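Local coordinates for CYTH domain-containing protein (Pyrococcus horikoshii, PDB 2EEN), which is of unknown function but, as a CYTH-domain protein, probably binds triphosphate-containing compounds in the tunnel of an antiparallel beta barrel, at residues 33-38 against 94-99; 44-49 against 76-81; 60-65 against 87-92; 133-138 against 168-173. One frame throughout, in Å; residues are numbered along the deposited sequence.

Contact 1 (33-38 against 94-99); sequences IYYQHP and ELLDRL
Tyr35 and Leu96 meet where helix 89-98 lies against strand 23-36 of the antiparallel sheet of the CYTH fold. The tight half of the contact is a CH-pi arrangement: Leu96 CD1 sits over one face of the tyrosine ring, 3.7 Å from its centroid and only 21° off the normal, shifted toward the rim. The ring atom nearest that methyl is Tyr35 CE1, 3.4 Å from Leu96 CD1. Both side chains turn CG away from their own carbonyl carbon (chi1 -64° in Tyr35, -71° in Leu96), and they cross at about a right angle, letting one leucine branch meet the ring broadside. With a serine here the Leu96 methyl would probably lose the aromatic surface it rests on, leaving a gap between strand and helix. Phe93, Phe101 and Ile51 also pack on Tyr35. The contact is looser around Leu99 and the partly exposed Pro38; on another side of the helix Glu94 and Arg98 face solvent and the second subunit. No hydrogen bond joins the two segments. Leu99 O accepts instead from His37 NE2 of the second subunit, while Pro38 CG of its own chain approaches Leu99 O to 3.6 Å.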
# COMPACT_ATOMS: atom_id res chain seq x y z
N ILE A 33 -13.55 0.91 4.04
CA ILE A 33 -13.15 0.54 5.38
C ILE A 33 -12.12 1.59 5.77
O ILE A 33 -11.10 1.76 5.09
CB ILE A 33 -12.50 -0.86 5.46
CG1 ILE A 33 -13.53 -1.95 5.11
CG2 ILE A 33 -12.01 -1.11 6.87
CD1 ILE A 33 -13.04 -3.36 5.30
N TYR A 34 -12.40 2.33 6.83
CA TYR A 34 -11.48 3.35 7.30
C TYR A 34 -10.69 2.82 8.47
O TYR A 34 -11.22 2.09 9.31
CB TYR A 34 -12.23 4.62 7.71
CG TYR A 34 -12.67 5.43 6.53
CD1 TYR A 34 -11.83 6.40 5.98
CD2 TYR A 34 -13.92 5.23 5.95
CE1 TYR A 34 -12.24 7.15 4.88
CE2 TYR A 34 -14.33 5.97 4.85
CZ TYR A 34 -13.48 6.93 4.32
OH TYR A 34 -13.89 7.65 3.23
N TYR A 35 -9.42 3.19 8.53
CA TYR A 35 -8.51 2.72 9.56
C TYR A 35 -7.97 3.78 10.49
O TYR A 35 -7.94 4.97 10.17
CB TYR A 35 -7.32 2.04 8.90
CG TYR A 35 -7.69 0.82 8.13
CD1 TYR A 35 -8.06 0.91 6.79
CD2 TYR A 35 -7.71 -0.43 8.74
CE1 TYR A 35 -8.43 -0.22 6.07
CE2 TYR A 35 -8.07 -1.57 8.04
CZ TYR A 35 -8.43 -1.45 6.70
OH TYR A 35 -8.78 -2.58 6.00
N GLN A 36 -7.53 3.33 11.67
CA GLN A 36 -6.91 4.20 12.64
C GLN A 36 -5.44 3.85 12.58
O GLN A 36 -5.08 2.69 12.35
CB GLN A 36 -7.45 3.93 14.05
CG GLN A 36 -6.72 4.70 15.16
CD GLN A 36 -6.75 6.21 14.97
OE1 GLN A 36 -6.09 6.76 14.08
NE2 GLN A 36 -7.50 6.90 15.83
N HIS A 37 -4.60 4.85 12.77
CA HIS A 37 -3.16 4.68 12.76
C HIS A 37 -2.76 4.02 14.08
O HIS A 37 -3.35 4.28 15.12
CB HIS A 37 -2.50 6.05 12.62
CG HIS A 37 -1.04 6.00 12.31
ND1 HIS A 37 -0.09 5.72 13.27
CD2 HIS A 37 -0.37 6.21 11.16
CE1 HIS A 37 1.11 5.77 12.71
NE2 HIS A 37 0.96 6.07 11.43
N PRO A 38 -1.75 3.15 14.05
CA PRO A 38 -1.32 2.48 15.28
C PRO A 38 -0.63 3.38 16.30
O PRO A 38 -0.67 3.10 17.50
CB PRO A 38 -0.37 1.40 14.76
CG PRO A 38 0.23 2.04 13.53
CD PRO A 38 -1.00 2.65 12.88
N GLU A 94 -4.87 -7.86 5.44
CA GLU A 94 -4.03 -8.53 6.41
C GLU A 94 -2.79 -7.69 6.75
O GLU A 94 -2.39 -7.59 7.91
CB GLU A 94 -3.61 -9.90 5.87
CG GLU A 94 -2.85 -10.77 6.85
CD GLU A 94 -2.55 -12.15 6.29
OE1 GLU A 94 -2.04 -12.23 5.15
OE2 GLU A 94 -2.82 -13.14 6.99
N LEU A 95 -2.20 -7.07 5.74
CA LEU A 95 -1.02 -6.24 5.94
C LEU A 95 -1.33 -5.08 6.88
O LEU A 95 -0.59 -4.82 7.84
CB LEU A 95 -0.53 -5.69 4.60
CG LEU A 95 0.66 -4.73 4.68
CD1 LEU A 95 1.80 -5.39 5.45
CD2 LEU A 95 1.10 -4.33 3.28
N LEU A 96 -2.41 -4.37 6.61
CA LEU A 96 -2.80 -3.26 7.47
C LEU A 96 -3.01 -3.74 8.90
O LEU A 96 -2.55 -3.10 9.84
CB LEU A 96 -4.07 -2.59 6.93
CG LEU A 96 -3.89 -1.79 5.64
CD1 LEU A 96 -5.21 -1.13 5.26
CD2 LEU A 96 -2.82 -0.73 5.84
N ASP A 97 -3.69 -4.86 9.07
CA ASP A 97 -3.94 -5.39 10.41
C ASP A 97 -2.64 -5.69 11.15
O ASP A 97 -2.46 -5.30 12.30
CB ASP A 97 -4.80 -6.66 10.32
CG ASP A 97 -5.34 -7.09 11.67
OD1 ASP A 97 -6.05 -6.28 12.31
OD2 ASP A 97 -5.06 -8.23 12.09
N ARG A 98 -1.72 -6.37 10.47
CA ARG A 98 -0.44 -6.73 11.05
C ARG A 98 0.38 -5.50 11.43
O ARG A 98 1.10 -5.50 12.42
CB ARG A 98 0.37 -7.60 10.08
CG ARG A 98 -0.21 -8.99 9.87
CD ARG A 98 -0.11 -9.83 11.13
NE ARG A 98 -0.62 -11.19 10.93
CZ ARG A 98 -0.57 -12.15 11.84
NH1 ARG A 98 -0.02 -11.93 13.02
NH2 ARG A 98 -1.06 -13.35 11.56
N LEU A 99 0.26 -4.44 10.63
CA LEU A 99 0.99 -3.21 10.91
C LEU A 99 0.35 -2.39 12.02
O LEU A 99 0.88 -1.37 12.44
CB LEU A 99 1.13 -2.38 9.63
CG LEU A 99 2.04 -3.03 8.58
CD1 LEU A 99 2.06 -2.18 7.32
CD2 LEU A 99 3.44 -3.18 9.13

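Contact 2 (44-49 against 76-81); sequences KTDEAL and KTRLEI
The Asp46-Arg78 salt bridge spans three neighbouring strands of the antiparallel CYTH sheet, joining the turn between helix 42-45 and strand 48-56 to strand 78-85. One arginine nitrogen does all the touching. Arg78 NH2 lies 2.9 Å from the backbone oxygen Asp46 O and 3.1 Å from the carboxylate oxygen Asp46 OD1, so a single terminal nitrogen holds both main chain and side chain of the same residue. Both bonds are bent and weak; the one to Asp46 O has an angle of only 129° at the hydrogen, although that oxygen lies at the guanidinium edge, in its plane. The carboxylate is turned 58° from the guanidinium plane, so this is not the flat, two-pronged pairing of the two groups. Arg78 gets there by a bent route: CG sits between the backbone N and the carbonyl carbon (chi1 61°), and the chain kinks again further out. The stronger polar partners lie outside the two segments: Arg78 NE donates to Gly68 O, and Asp46 OD2 forms a salt bridge with Lys70 NZ. Asp46 leaves helix 42-45 with positive phi, and the turn is also tied by Thr45 OG1 donating to Glu47 OE1 at 2.6 Å, an oxygen that also pairs with Arg40. Strand 59-70 runs between the two partners' strands, its Lys67 bonded through the backbone to Ala48 and its Gly68 to Leu79, so the arginine reaches across it.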
# COMPACT_ATOMS: atom_id res chain seq x y z
N LYS A 44 -7.24 13.51 15.23
CA LYS A 44 -6.59 14.70 15.76
C LYS A 44 -5.69 15.36 14.72
O LYS A 44 -5.45 16.56 14.76
CB LYS A 44 -5.76 14.36 17.00
CG LYS A 44 -6.59 14.00 18.22
CD LYS A 44 -7.42 15.18 18.69
CE LYS A 44 -8.21 14.82 19.94
NZ LYS A 44 -7.31 14.37 21.04
N THR A 45 -5.18 14.56 13.78
CA THR A 45 -4.30 15.07 12.74
C THR A 45 -5.03 15.29 11.42
O THR A 45 -4.45 15.78 10.45
CB THR A 45 -3.13 14.10 12.51
OG1 THR A 45 -3.66 12.83 12.12
CG2 THR A 45 -2.31 13.95 13.78
N ASP A 46 -6.31 14.94 11.40
CA ASP A 46 -7.17 15.09 10.23
C ASP A 46 -6.68 14.31 9.03
O ASP A 46 -6.72 14.78 7.89
CB ASP A 46 -7.33 16.58 9.88
CG ASP A 46 -8.46 16.83 8.90
OD1 ASP A 46 -9.43 16.04 8.89
OD2 ASP A 46 -8.39 17.83 8.16
N GLU A 47 -6.21 13.10 9.29
CA GLU A 47 -5.74 12.23 8.23
C GLU A 47 -6.70 11.06 8.10
O GLU A 47 -7.56 10.86 8.95
CB GLU A 47 -4.36 11.69 8.58
CG GLU A 47 -3.28 12.71 8.62
CD GLU A 47 -2.01 12.12 9.18
OE1 GLU A 47 -1.89 12.05 10.42
OE2 GLU A 47 -1.15 11.71 8.39
N ALA A 48 -6.57 10.30 7.02
CA ALA A 48 -7.42 9.14 6.82
C ALA A 48 -6.71 8.11 5.96
O ALA A 48 -5.87 8.45 5.12
CB ALA A 48 -8.74 9.55 6.16
N LEU A 49 -7.03 6.84 6.19
CA LEU A 49 -6.48 5.76 5.39
C LEU A 49 -7.66 4.85 5.16
O LEU A 49 -8.34 4.45 6.10
CB LEU A 49 -5.38 5.02 6.15
CG LEU A 49 -4.76 3.91 5.29
CD1 LEU A 49 -4.02 4.52 4.08
CD2 LEU A 49 -3.80 3.09 6.13
N LYS A 76 -13.49 20.44 1.24
CA LYS A 76 -12.89 19.24 1.82
C LYS A 76 -11.59 18.86 1.10
O LYS A 76 -11.08 17.76 1.20
CB LYS A 76 -13.90 18.09 1.64
CG LYS A 76 -15.25 18.37 2.32
CD LYS A 76 -16.30 17.32 1.95
CE LYS A 76 -15.81 15.89 2.16
NZ LYS A 76 -16.85 14.95 1.74
N THR A 77 -11.07 19.83 0.31
CA THR A 77 -9.86 19.57 -0.47
C THR A 77 -8.69 19.18 0.41
O THR A 77 -8.40 19.81 1.41
CB THR A 77 -9.49 20.84 -1.24
OG1 THR A 77 -10.57 21.22 -2.10
CG2 THR A 77 -8.24 20.59 -2.08
N ARG A 78 -8.01 18.12 -0.00
CA ARG A 78 -6.86 17.63 0.74
C ARG A 78 -5.94 16.86 -0.17
O ARG A 78 -6.33 16.43 -1.26
CB ARG A 78 -7.34 16.72 1.87
CG ARG A 78 -8.08 15.50 1.37
CD ARG A 78 -9.20 15.14 2.34
NE ARG A 78 -8.70 15.11 3.70
CZ ARG A 78 -9.48 15.13 4.78
NH1 ARG A 78 -10.80 15.17 4.64
NH2 ARG A 78 -8.94 15.13 5.99
N LEU A 79 -4.71 16.68 0.28
CA LEU A 79 -3.74 15.92 -0.49
C LEU A 79 -4.18 14.47 -0.42
O LEU A 79 -4.70 14.01 0.60
CB LEU A 79 -2.35 16.10 0.12
CG LEU A 79 -1.21 15.17 -0.32
CD1 LEU A 79 0.11 15.83 -0.01
CD2 LEU A 79 -1.33 13.83 0.38
N GLU A 80 -4.00 13.74 -1.50
CA GLU A 80 -4.39 12.34 -1.52
C GLU A 80 -3.35 11.51 -2.24
O GLU A 80 -2.73 11.97 -3.21
CB GLU A 80 -5.74 12.16 -2.22
CG GLU A 80 -6.91 12.82 -1.52
CD GLU A 80 -8.21 12.66 -2.28
OE1 GLU A 80 -8.67 11.50 -2.45
OE2 GLU A 80 -8.78 13.69 -2.71
N ILE A 81 -3.15 10.30 -1.75
CA ILE A 81 -2.24 9.36 -2.37
C ILE A 81 -3.12 8.14 -2.53
O ILE A 81 -3.66 7.61 -1.55
CB ILE A 81 -1.04 9.02 -1.49
CG1 ILE A 81 -0.28 10.30 -1.12
CG2 ILE A 81 -0.12 8.05 -2.22
CD1 ILE A 81 0.85 10.07 -0.14

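Contact 3 (60-65 against 87-92); sequences NEVFLT and EDVDKY
Val89 and Tyr92, one helical turn apart, bring the start of helix 89-98 down on Val62 and Leu64 of strand 59-70, a helix-on-sheet contact on the antiparallel barrel expected of the CYTH fold. The second segment enters as an extended link from strand 78-85; its first residue, Glu87, packs on Gln86 of the second subunit. Asp88 follows with positive phi at the N-cap position, where its side chain makes no capping bond, but its carbonyl starts the helix: Lys91 N donates to Asp88 O at 2.9 Å. Val89 then points at the strand and meets Val62 tip to tip, with the two methyl branches paired like with like. Val89 CG2 is 3.8 Å from Val62 CG2, and Val89 CG1 is 4.0 Å from Val62 CG1. The pairing follows from matching torsions, CG1 lying opposite the backbone N in both valines (chi1 -178° and -177°). Asp90 is exposed and takes no part, and the Lys91 side chain reaches across the dimer interface, its NZ donating to Glu82 O of the second subunit. Tyr92 returns to the strand at Leu64, more loosely and obliquely. The same strand turns Glu61, Phe63 and Thr65 to its other face, where Thr65 bonds Glu82 of its own chain. Strand 78-85 contributes Ile85, which touches both Val62 and Tyr92. At its far end Tyr92 OH is hydrogen-bonded to Tyr92 OH of the second subunit, while nearer its base Tyr92 CD2 stands 4.4 Å from Leu64 CD2.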
# COMPACT_ATOMS: atom_id res chain seq x y z
N ASN A 60 -15.36 -4.88 -10.29
CA ASN A 60 -14.99 -4.58 -8.92
C ASN A 60 -13.60 -3.97 -8.95
O ASN A 60 -12.67 -4.57 -9.50
CB ASN A 60 -14.96 -5.85 -8.06
CG ASN A 60 -16.33 -6.45 -7.84
OD1 ASN A 60 -17.19 -5.86 -7.19
ND2 ASN A 60 -16.55 -7.64 -8.39
N GLU A 61 -13.45 -2.78 -8.39
CA GLU A 61 -12.15 -2.12 -8.33
C GLU A 61 -11.89 -1.85 -6.86
O GLU A 61 -12.82 -1.58 -6.10
CB GLU A 61 -12.13 -0.80 -9.09
CG GLU A 61 -12.33 -0.92 -10.59
CD GLU A 61 -12.08 0.40 -11.31
OE1 GLU A 61 -12.56 1.44 -10.81
OE2 GLU A 61 -11.43 0.39 -12.37
N VAL A 62 -10.63 -1.93 -6.45
CA VAL A 62 -10.28 -1.72 -5.06
C VAL A 62 -9.15 -0.71 -4.98
O VAL A 62 -8.21 -0.79 -5.75
CB VAL A 62 -9.84 -3.02 -4.39
CG1 VAL A 62 -9.54 -2.79 -2.93
CG2 VAL A 62 -10.93 -4.08 -4.56
N PHE A 63 -9.26 0.23 -4.05
CA PHE A 63 -8.22 1.24 -3.92
C PHE A 63 -7.83 1.45 -2.47
O PHE A 63 -8.65 1.31 -1.56
CB PHE A 63 -8.71 2.59 -4.48
CG PHE A 63 -9.16 2.53 -5.91
CD1 PHE A 63 -10.45 2.10 -6.24
CD2 PHE A 63 -8.29 2.87 -6.93
CE1 PHE A 63 -10.86 2.03 -7.57
CE2 PHE A 63 -8.69 2.80 -8.27
CZ PHE A 63 -9.97 2.37 -8.59
N LEU A 64 -6.56 1.78 -2.26
CA LEU A 64 -6.02 2.09 -0.94
C LEU A 64 -5.72 3.57 -1.06
O LEU A 64 -4.96 4.00 -1.93
CB LEU A 64 -4.74 1.30 -0.67
CG LEU A 64 -3.96 1.72 0.59
CD1 LEU A 64 -4.83 1.54 1.83
CD2 LEU A 64 -2.71 0.86 0.71
N THR A 65 -6.33 4.37 -0.18
CA THR A 65 -6.15 5.81 -0.26
C THR A 65 -5.79 6.45 1.06
O THR A 65 -6.39 6.14 2.10
CB THR A 65 -7.44 6.47 -0.77
OG1 THR A 65 -7.81 5.87 -2.02
CG2 THR A 65 -7.25 7.97 -0.95
N GLU A 87 -4.99 -6.98 -7.26
CA GLU A 87 -5.10 -8.38 -6.85
C GLU A 87 -4.76 -8.52 -5.38
O GLU A 87 -4.26 -7.59 -4.75
CB GLU A 87 -4.15 -9.25 -7.68
CG GLU A 87 -2.73 -8.72 -7.73
CD GLU A 87 -1.77 -9.67 -8.44
OE1 GLU A 87 -2.10 -10.14 -9.55
OE2 GLU A 87 -0.69 -9.94 -7.89
N ASP A 88 -5.05 -9.70 -4.83
CA ASP A 88 -4.78 -10.00 -3.43
C ASP A 88 -5.33 -8.96 -2.45
O ASP A 88 -4.62 -8.52 -1.55
CB ASP A 88 -3.27 -10.13 -3.21
CG ASP A 88 -2.65 -11.21 -4.07
OD1 ASP A 88 -3.19 -12.33 -4.10
OD2 ASP A 88 -1.61 -10.93 -4.70
N VAL A 89 -6.59 -8.59 -2.63
CA VAL A 89 -7.21 -7.61 -1.75
C VAL A 89 -7.09 -8.04 -0.29
O VAL A 89 -6.80 -7.23 0.59
CB VAL A 89 -8.70 -7.44 -2.08
CG1 VAL A 89 -9.30 -6.35 -1.20
CG2 VAL A 89 -8.88 -7.10 -3.55
N ASP A 90 -7.31 -9.33 -0.04
CA ASP A 90 -7.22 -9.85 1.31
C ASP A 90 -5.85 -9.64 1.93
O ASP A 90 -5.74 -9.47 3.14
CB ASP A 90 -7.60 -11.33 1.34
CG ASP A 90 -9.07 -11.55 1.03
OD1 ASP A 90 -9.87 -10.64 1.31
OD2 ASP A 90 -9.42 -12.64 0.53
N LYS A 91 -4.81 -9.67 1.11
CA LYS A 91 -3.47 -9.47 1.64
C LYS A 91 -3.29 -8.04 2.14
O LYS A 91 -2.61 -7.81 3.14
CB LYS A 91 -2.42 -9.78 0.57
CG LYS A 91 -2.41 -11.25 0.19
CD LYS A 91 -1.21 -11.58 -0.67
CE LYS A 91 -1.09 -13.07 -0.87
NZ LYS A 91 0.16 -13.41 -1.62
N TYR A 92 -3.90 -7.08 1.44
CA TYR A 92 -3.79 -5.70 1.88
C TYR A 92 -4.50 -5.55 3.23
O TYR A 92 -4.02 -4.87 4.13
CB TYR A 92 -4.39 -4.75 0.84
CG TYR A 92 -3.47 -4.49 -0.34
CD1 TYR A 92 -3.42 -5.37 -1.42
CD2 TYR A 92 -2.63 -3.38 -0.36
CE1 TYR A 92 -2.56 -5.14 -2.50
CE2 TYR A 92 -1.77 -3.15 -1.43
CZ TYR A 92 -1.74 -4.03 -2.49
OH TYR A 92 -0.89 -3.79 -3.56

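Contact 4 (133-138 against 168-173); sequences FIEIET and RSYLEL
Tyr170 turns its ring edge onto the face of Phe133 in a T-shaped stack, the planes 75° apart and the centroids separated by 4.9 Å. The side chains run past each other in opposite directions, which brings Tyr170 CE1 over the Phe133 ring, 3.4 Å from Phe133 CG, and carries the hydroxyl on to the base of the phenylalanine: Tyr170 OH is 3.2 Å from Phe133 CB, an atom lying in the plane of the tyrosine ring. Leu173, one turn further along helix 170-176, comes obliquely at the other end of the phenylalanine, with Leu173 CD1 4.0 Å from Phe133 CE2. An alanine in place of Phe133 is likely to leave Tyr170 CE1 and the Leu173 methyl without the ring they share, opening a gap between strand and helix. Strand 131-139 belongs to the antiparallel barrel of the CYTH fold, and Glu135 lies beside Glu5 and Lys7, whose spacing with Glu3 fits the ExExK signature of the family's tunnel. Glu135 OE2 comes within 3.1 Å of Tyr170 OH, its carboxylate plane 34° from the ring; the hydroxyl's hydrogen bond, however, is with Asp125 OD2. Lys7 adds a cation-pi contact to the same ring. The helix start is fixed by a capping box, in which Glu172 N donates to Ser169 OG at 3.1 Å and Ser169 N to Glu172 OE1 at 2.9 Å.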
# COMPACT_ATOMS: atom_id res chain seq x y z
N PHE A 133 -26.57 12.64 -0.26
CA PHE A 133 -25.63 13.74 -0.37
C PHE A 133 -25.28 13.93 -1.83
O PHE A 133 -25.55 13.06 -2.67
CB PHE A 133 -24.32 13.45 0.37
CG PHE A 133 -24.46 13.37 1.85
CD1 PHE A 133 -25.05 12.26 2.44
CD2 PHE A 133 -24.00 14.40 2.66
CE1 PHE A 133 -25.19 12.17 3.82
CE2 PHE A 133 -24.13 14.32 4.05
CZ PHE A 133 -24.72 13.20 4.63
N ILE A 134 -24.68 15.07 -2.13
CA ILE A 134 -24.24 15.35 -3.48
C ILE A 134 -22.83 15.91 -3.36
O ILE A 134 -22.55 16.78 -2.53
CB ILE A 134 -25.15 16.37 -4.20
CG1 ILE A 134 -24.62 16.60 -5.61
CG2 ILE A 134 -25.24 17.67 -3.41
CD1 ILE A 134 -25.56 17.35 -6.52
N GLU A 135 -21.93 15.37 -4.17
CA GLU A 135 -20.56 15.84 -4.16
C GLU A 135 -20.21 16.33 -5.54
O GLU A 135 -20.83 15.94 -6.53
CB GLU A 135 -19.61 14.71 -3.75
CG GLU A 135 -19.63 14.40 -2.25
CD GLU A 135 -18.55 13.41 -1.83
OE1 GLU A 135 -17.49 13.36 -2.48
OE2 GLU A 135 -18.76 12.69 -0.83
N ILE A 136 -19.23 17.22 -5.59
CA ILE A 136 -18.74 17.75 -6.85
C ILE A 136 -17.23 17.88 -6.71
O ILE A 136 -16.72 18.23 -5.63
CB ILE A 136 -19.39 19.11 -7.21
CG1 ILE A 136 -19.00 19.50 -8.64
CG2 ILE A 136 -18.97 20.18 -6.20
CD1 ILE A 136 -19.86 20.61 -9.22
N GLU A 137 -16.51 17.58 -7.77
CA GLU A 137 -15.06 17.65 -7.73
C GLU A 137 -14.43 18.03 -9.05
O GLU A 137 -15.01 17.83 -10.12
CB GLU A 137 -14.48 16.30 -7.31
CG GLU A 137 -14.97 15.16 -8.19
CD GLU A 137 -14.01 13.99 -8.23
OE1 GLU A 137 -13.00 14.08 -8.95
OE2 GLU A 137 -14.27 12.98 -7.53
N THR A 138 -13.23 18.59 -8.96
CA THR A 138 -12.46 18.98 -10.12
C THR A 138 -11.01 19.08 -9.67
O THR A 138 -10.74 19.35 -8.50
CB THR A 138 -12.91 20.33 -10.69
OG1 THR A 138 -12.24 20.57 -11.94
CG2 THR A 138 -12.57 21.46 -9.72
N ARG A 168 -17.39 17.84 6.76
CA ARG A 168 -17.13 16.59 7.47
C ARG A 168 -17.35 15.40 6.55
O ARG A 168 -18.29 15.35 5.77
CB ARG A 168 -18.10 16.49 8.66
CG ARG A 168 -17.69 17.34 9.86
CD ARG A 168 -18.76 17.30 10.96
NE ARG A 168 -20.05 17.68 10.40
CZ ARG A 168 -21.15 17.66 11.19
NH1 ARG A 168 -21.08 17.31 12.46
NH2 ARG A 168 -22.33 18.02 10.66
N SER A 169 -16.43 14.45 6.66
CA SER A 169 -16.48 13.24 5.86
C SER A 169 -17.62 12.37 6.34
O SER A 169 -18.12 12.53 7.46
CB SER A 169 -15.17 12.48 6.01
OG SER A 169 -14.97 12.12 7.37
N TYR A 170 -18.03 11.43 5.50
CA TYR A 170 -19.09 10.51 5.90
C TYR A 170 -18.62 9.77 7.14
O TYR A 170 -19.41 9.50 8.04
CB TYR A 170 -19.39 9.52 4.78
CG TYR A 170 -19.97 10.16 3.55
CD1 TYR A 170 -21.03 11.07 3.64
CD2 TYR A 170 -19.48 9.85 2.28
CE1 TYR A 170 -21.58 11.65 2.51
CE2 TYR A 170 -20.02 10.43 1.14
CZ TYR A 170 -21.07 11.32 1.26
OH TYR A 170 -21.59 11.89 0.13
N LEU A 171 -17.33 9.44 7.18
CA LEU A 171 -16.77 8.73 8.32
C LEU A 171 -17.00 9.53 9.60
O LEU A 171 -17.49 8.99 10.60
CB LEU A 171 -15.27 8.51 8.14
CG LEU A 171 -14.53 7.94 9.35
CD1 LEU A 171 -15.08 6.56 9.68
CD2 LEU A 171 -13.04 7.87 9.07
N GLU A 172 -16.65 10.81 9.57
CA GLU A 172 -16.83 11.66 10.74
C GLU A 172 -18.29 11.77 11.15
O GLU A 172 -18.62 11.77 12.34
CB GLU A 172 -16.26 13.06 10.47
CG GLU A 172 -14.75 13.10 10.38
CD GLU A 172 -14.23 14.47 9.98
OE1 GLU A 172 -14.51 14.91 8.84
OE2 GLU A 172 -13.55 15.11 10.81
N LEU A 173 -19.16 11.89 10.16
CA LEU A 173 -20.58 12.01 10.42
C LEU A 173 -21.10 10.72 11.05
O LEU A 173 -21.90 10.77 11.99
CB LEU A 173 -21.33 12.29 9.11
CG LEU A 173 -21.03 13.67 8.51
CD1 LEU A 173 -21.68 13.78 7.15
CD2 LEU A 173 -21.55 14.76 9.44

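In the fold
All four contacts reach one antiparallel sheet. Contacts 1 and 3, centres 13 Å apart, set successive parts of helix 89-98 on it; contacts 1-3 but not 4 border the second subunit. Contact 2 is nested in the loop closed by contact 1 and joined to it by a probable hydrogen bond, Tyr35 N to Leu49 O at 2.9 Å. Leu49 CD1 also packs on Leu64 CD1 of contact 3 at 3.8 Å. Contact 4 closes later in the chain; its centre is about 13 Å from that of contact 2, where Lys76 NZ lies a long 3.9 Å from Glu135 OE2, near the probable tunnel. Leu171 CD2 of contact 4 touches Tyr34 CG of contact 1 at 3.5 Å.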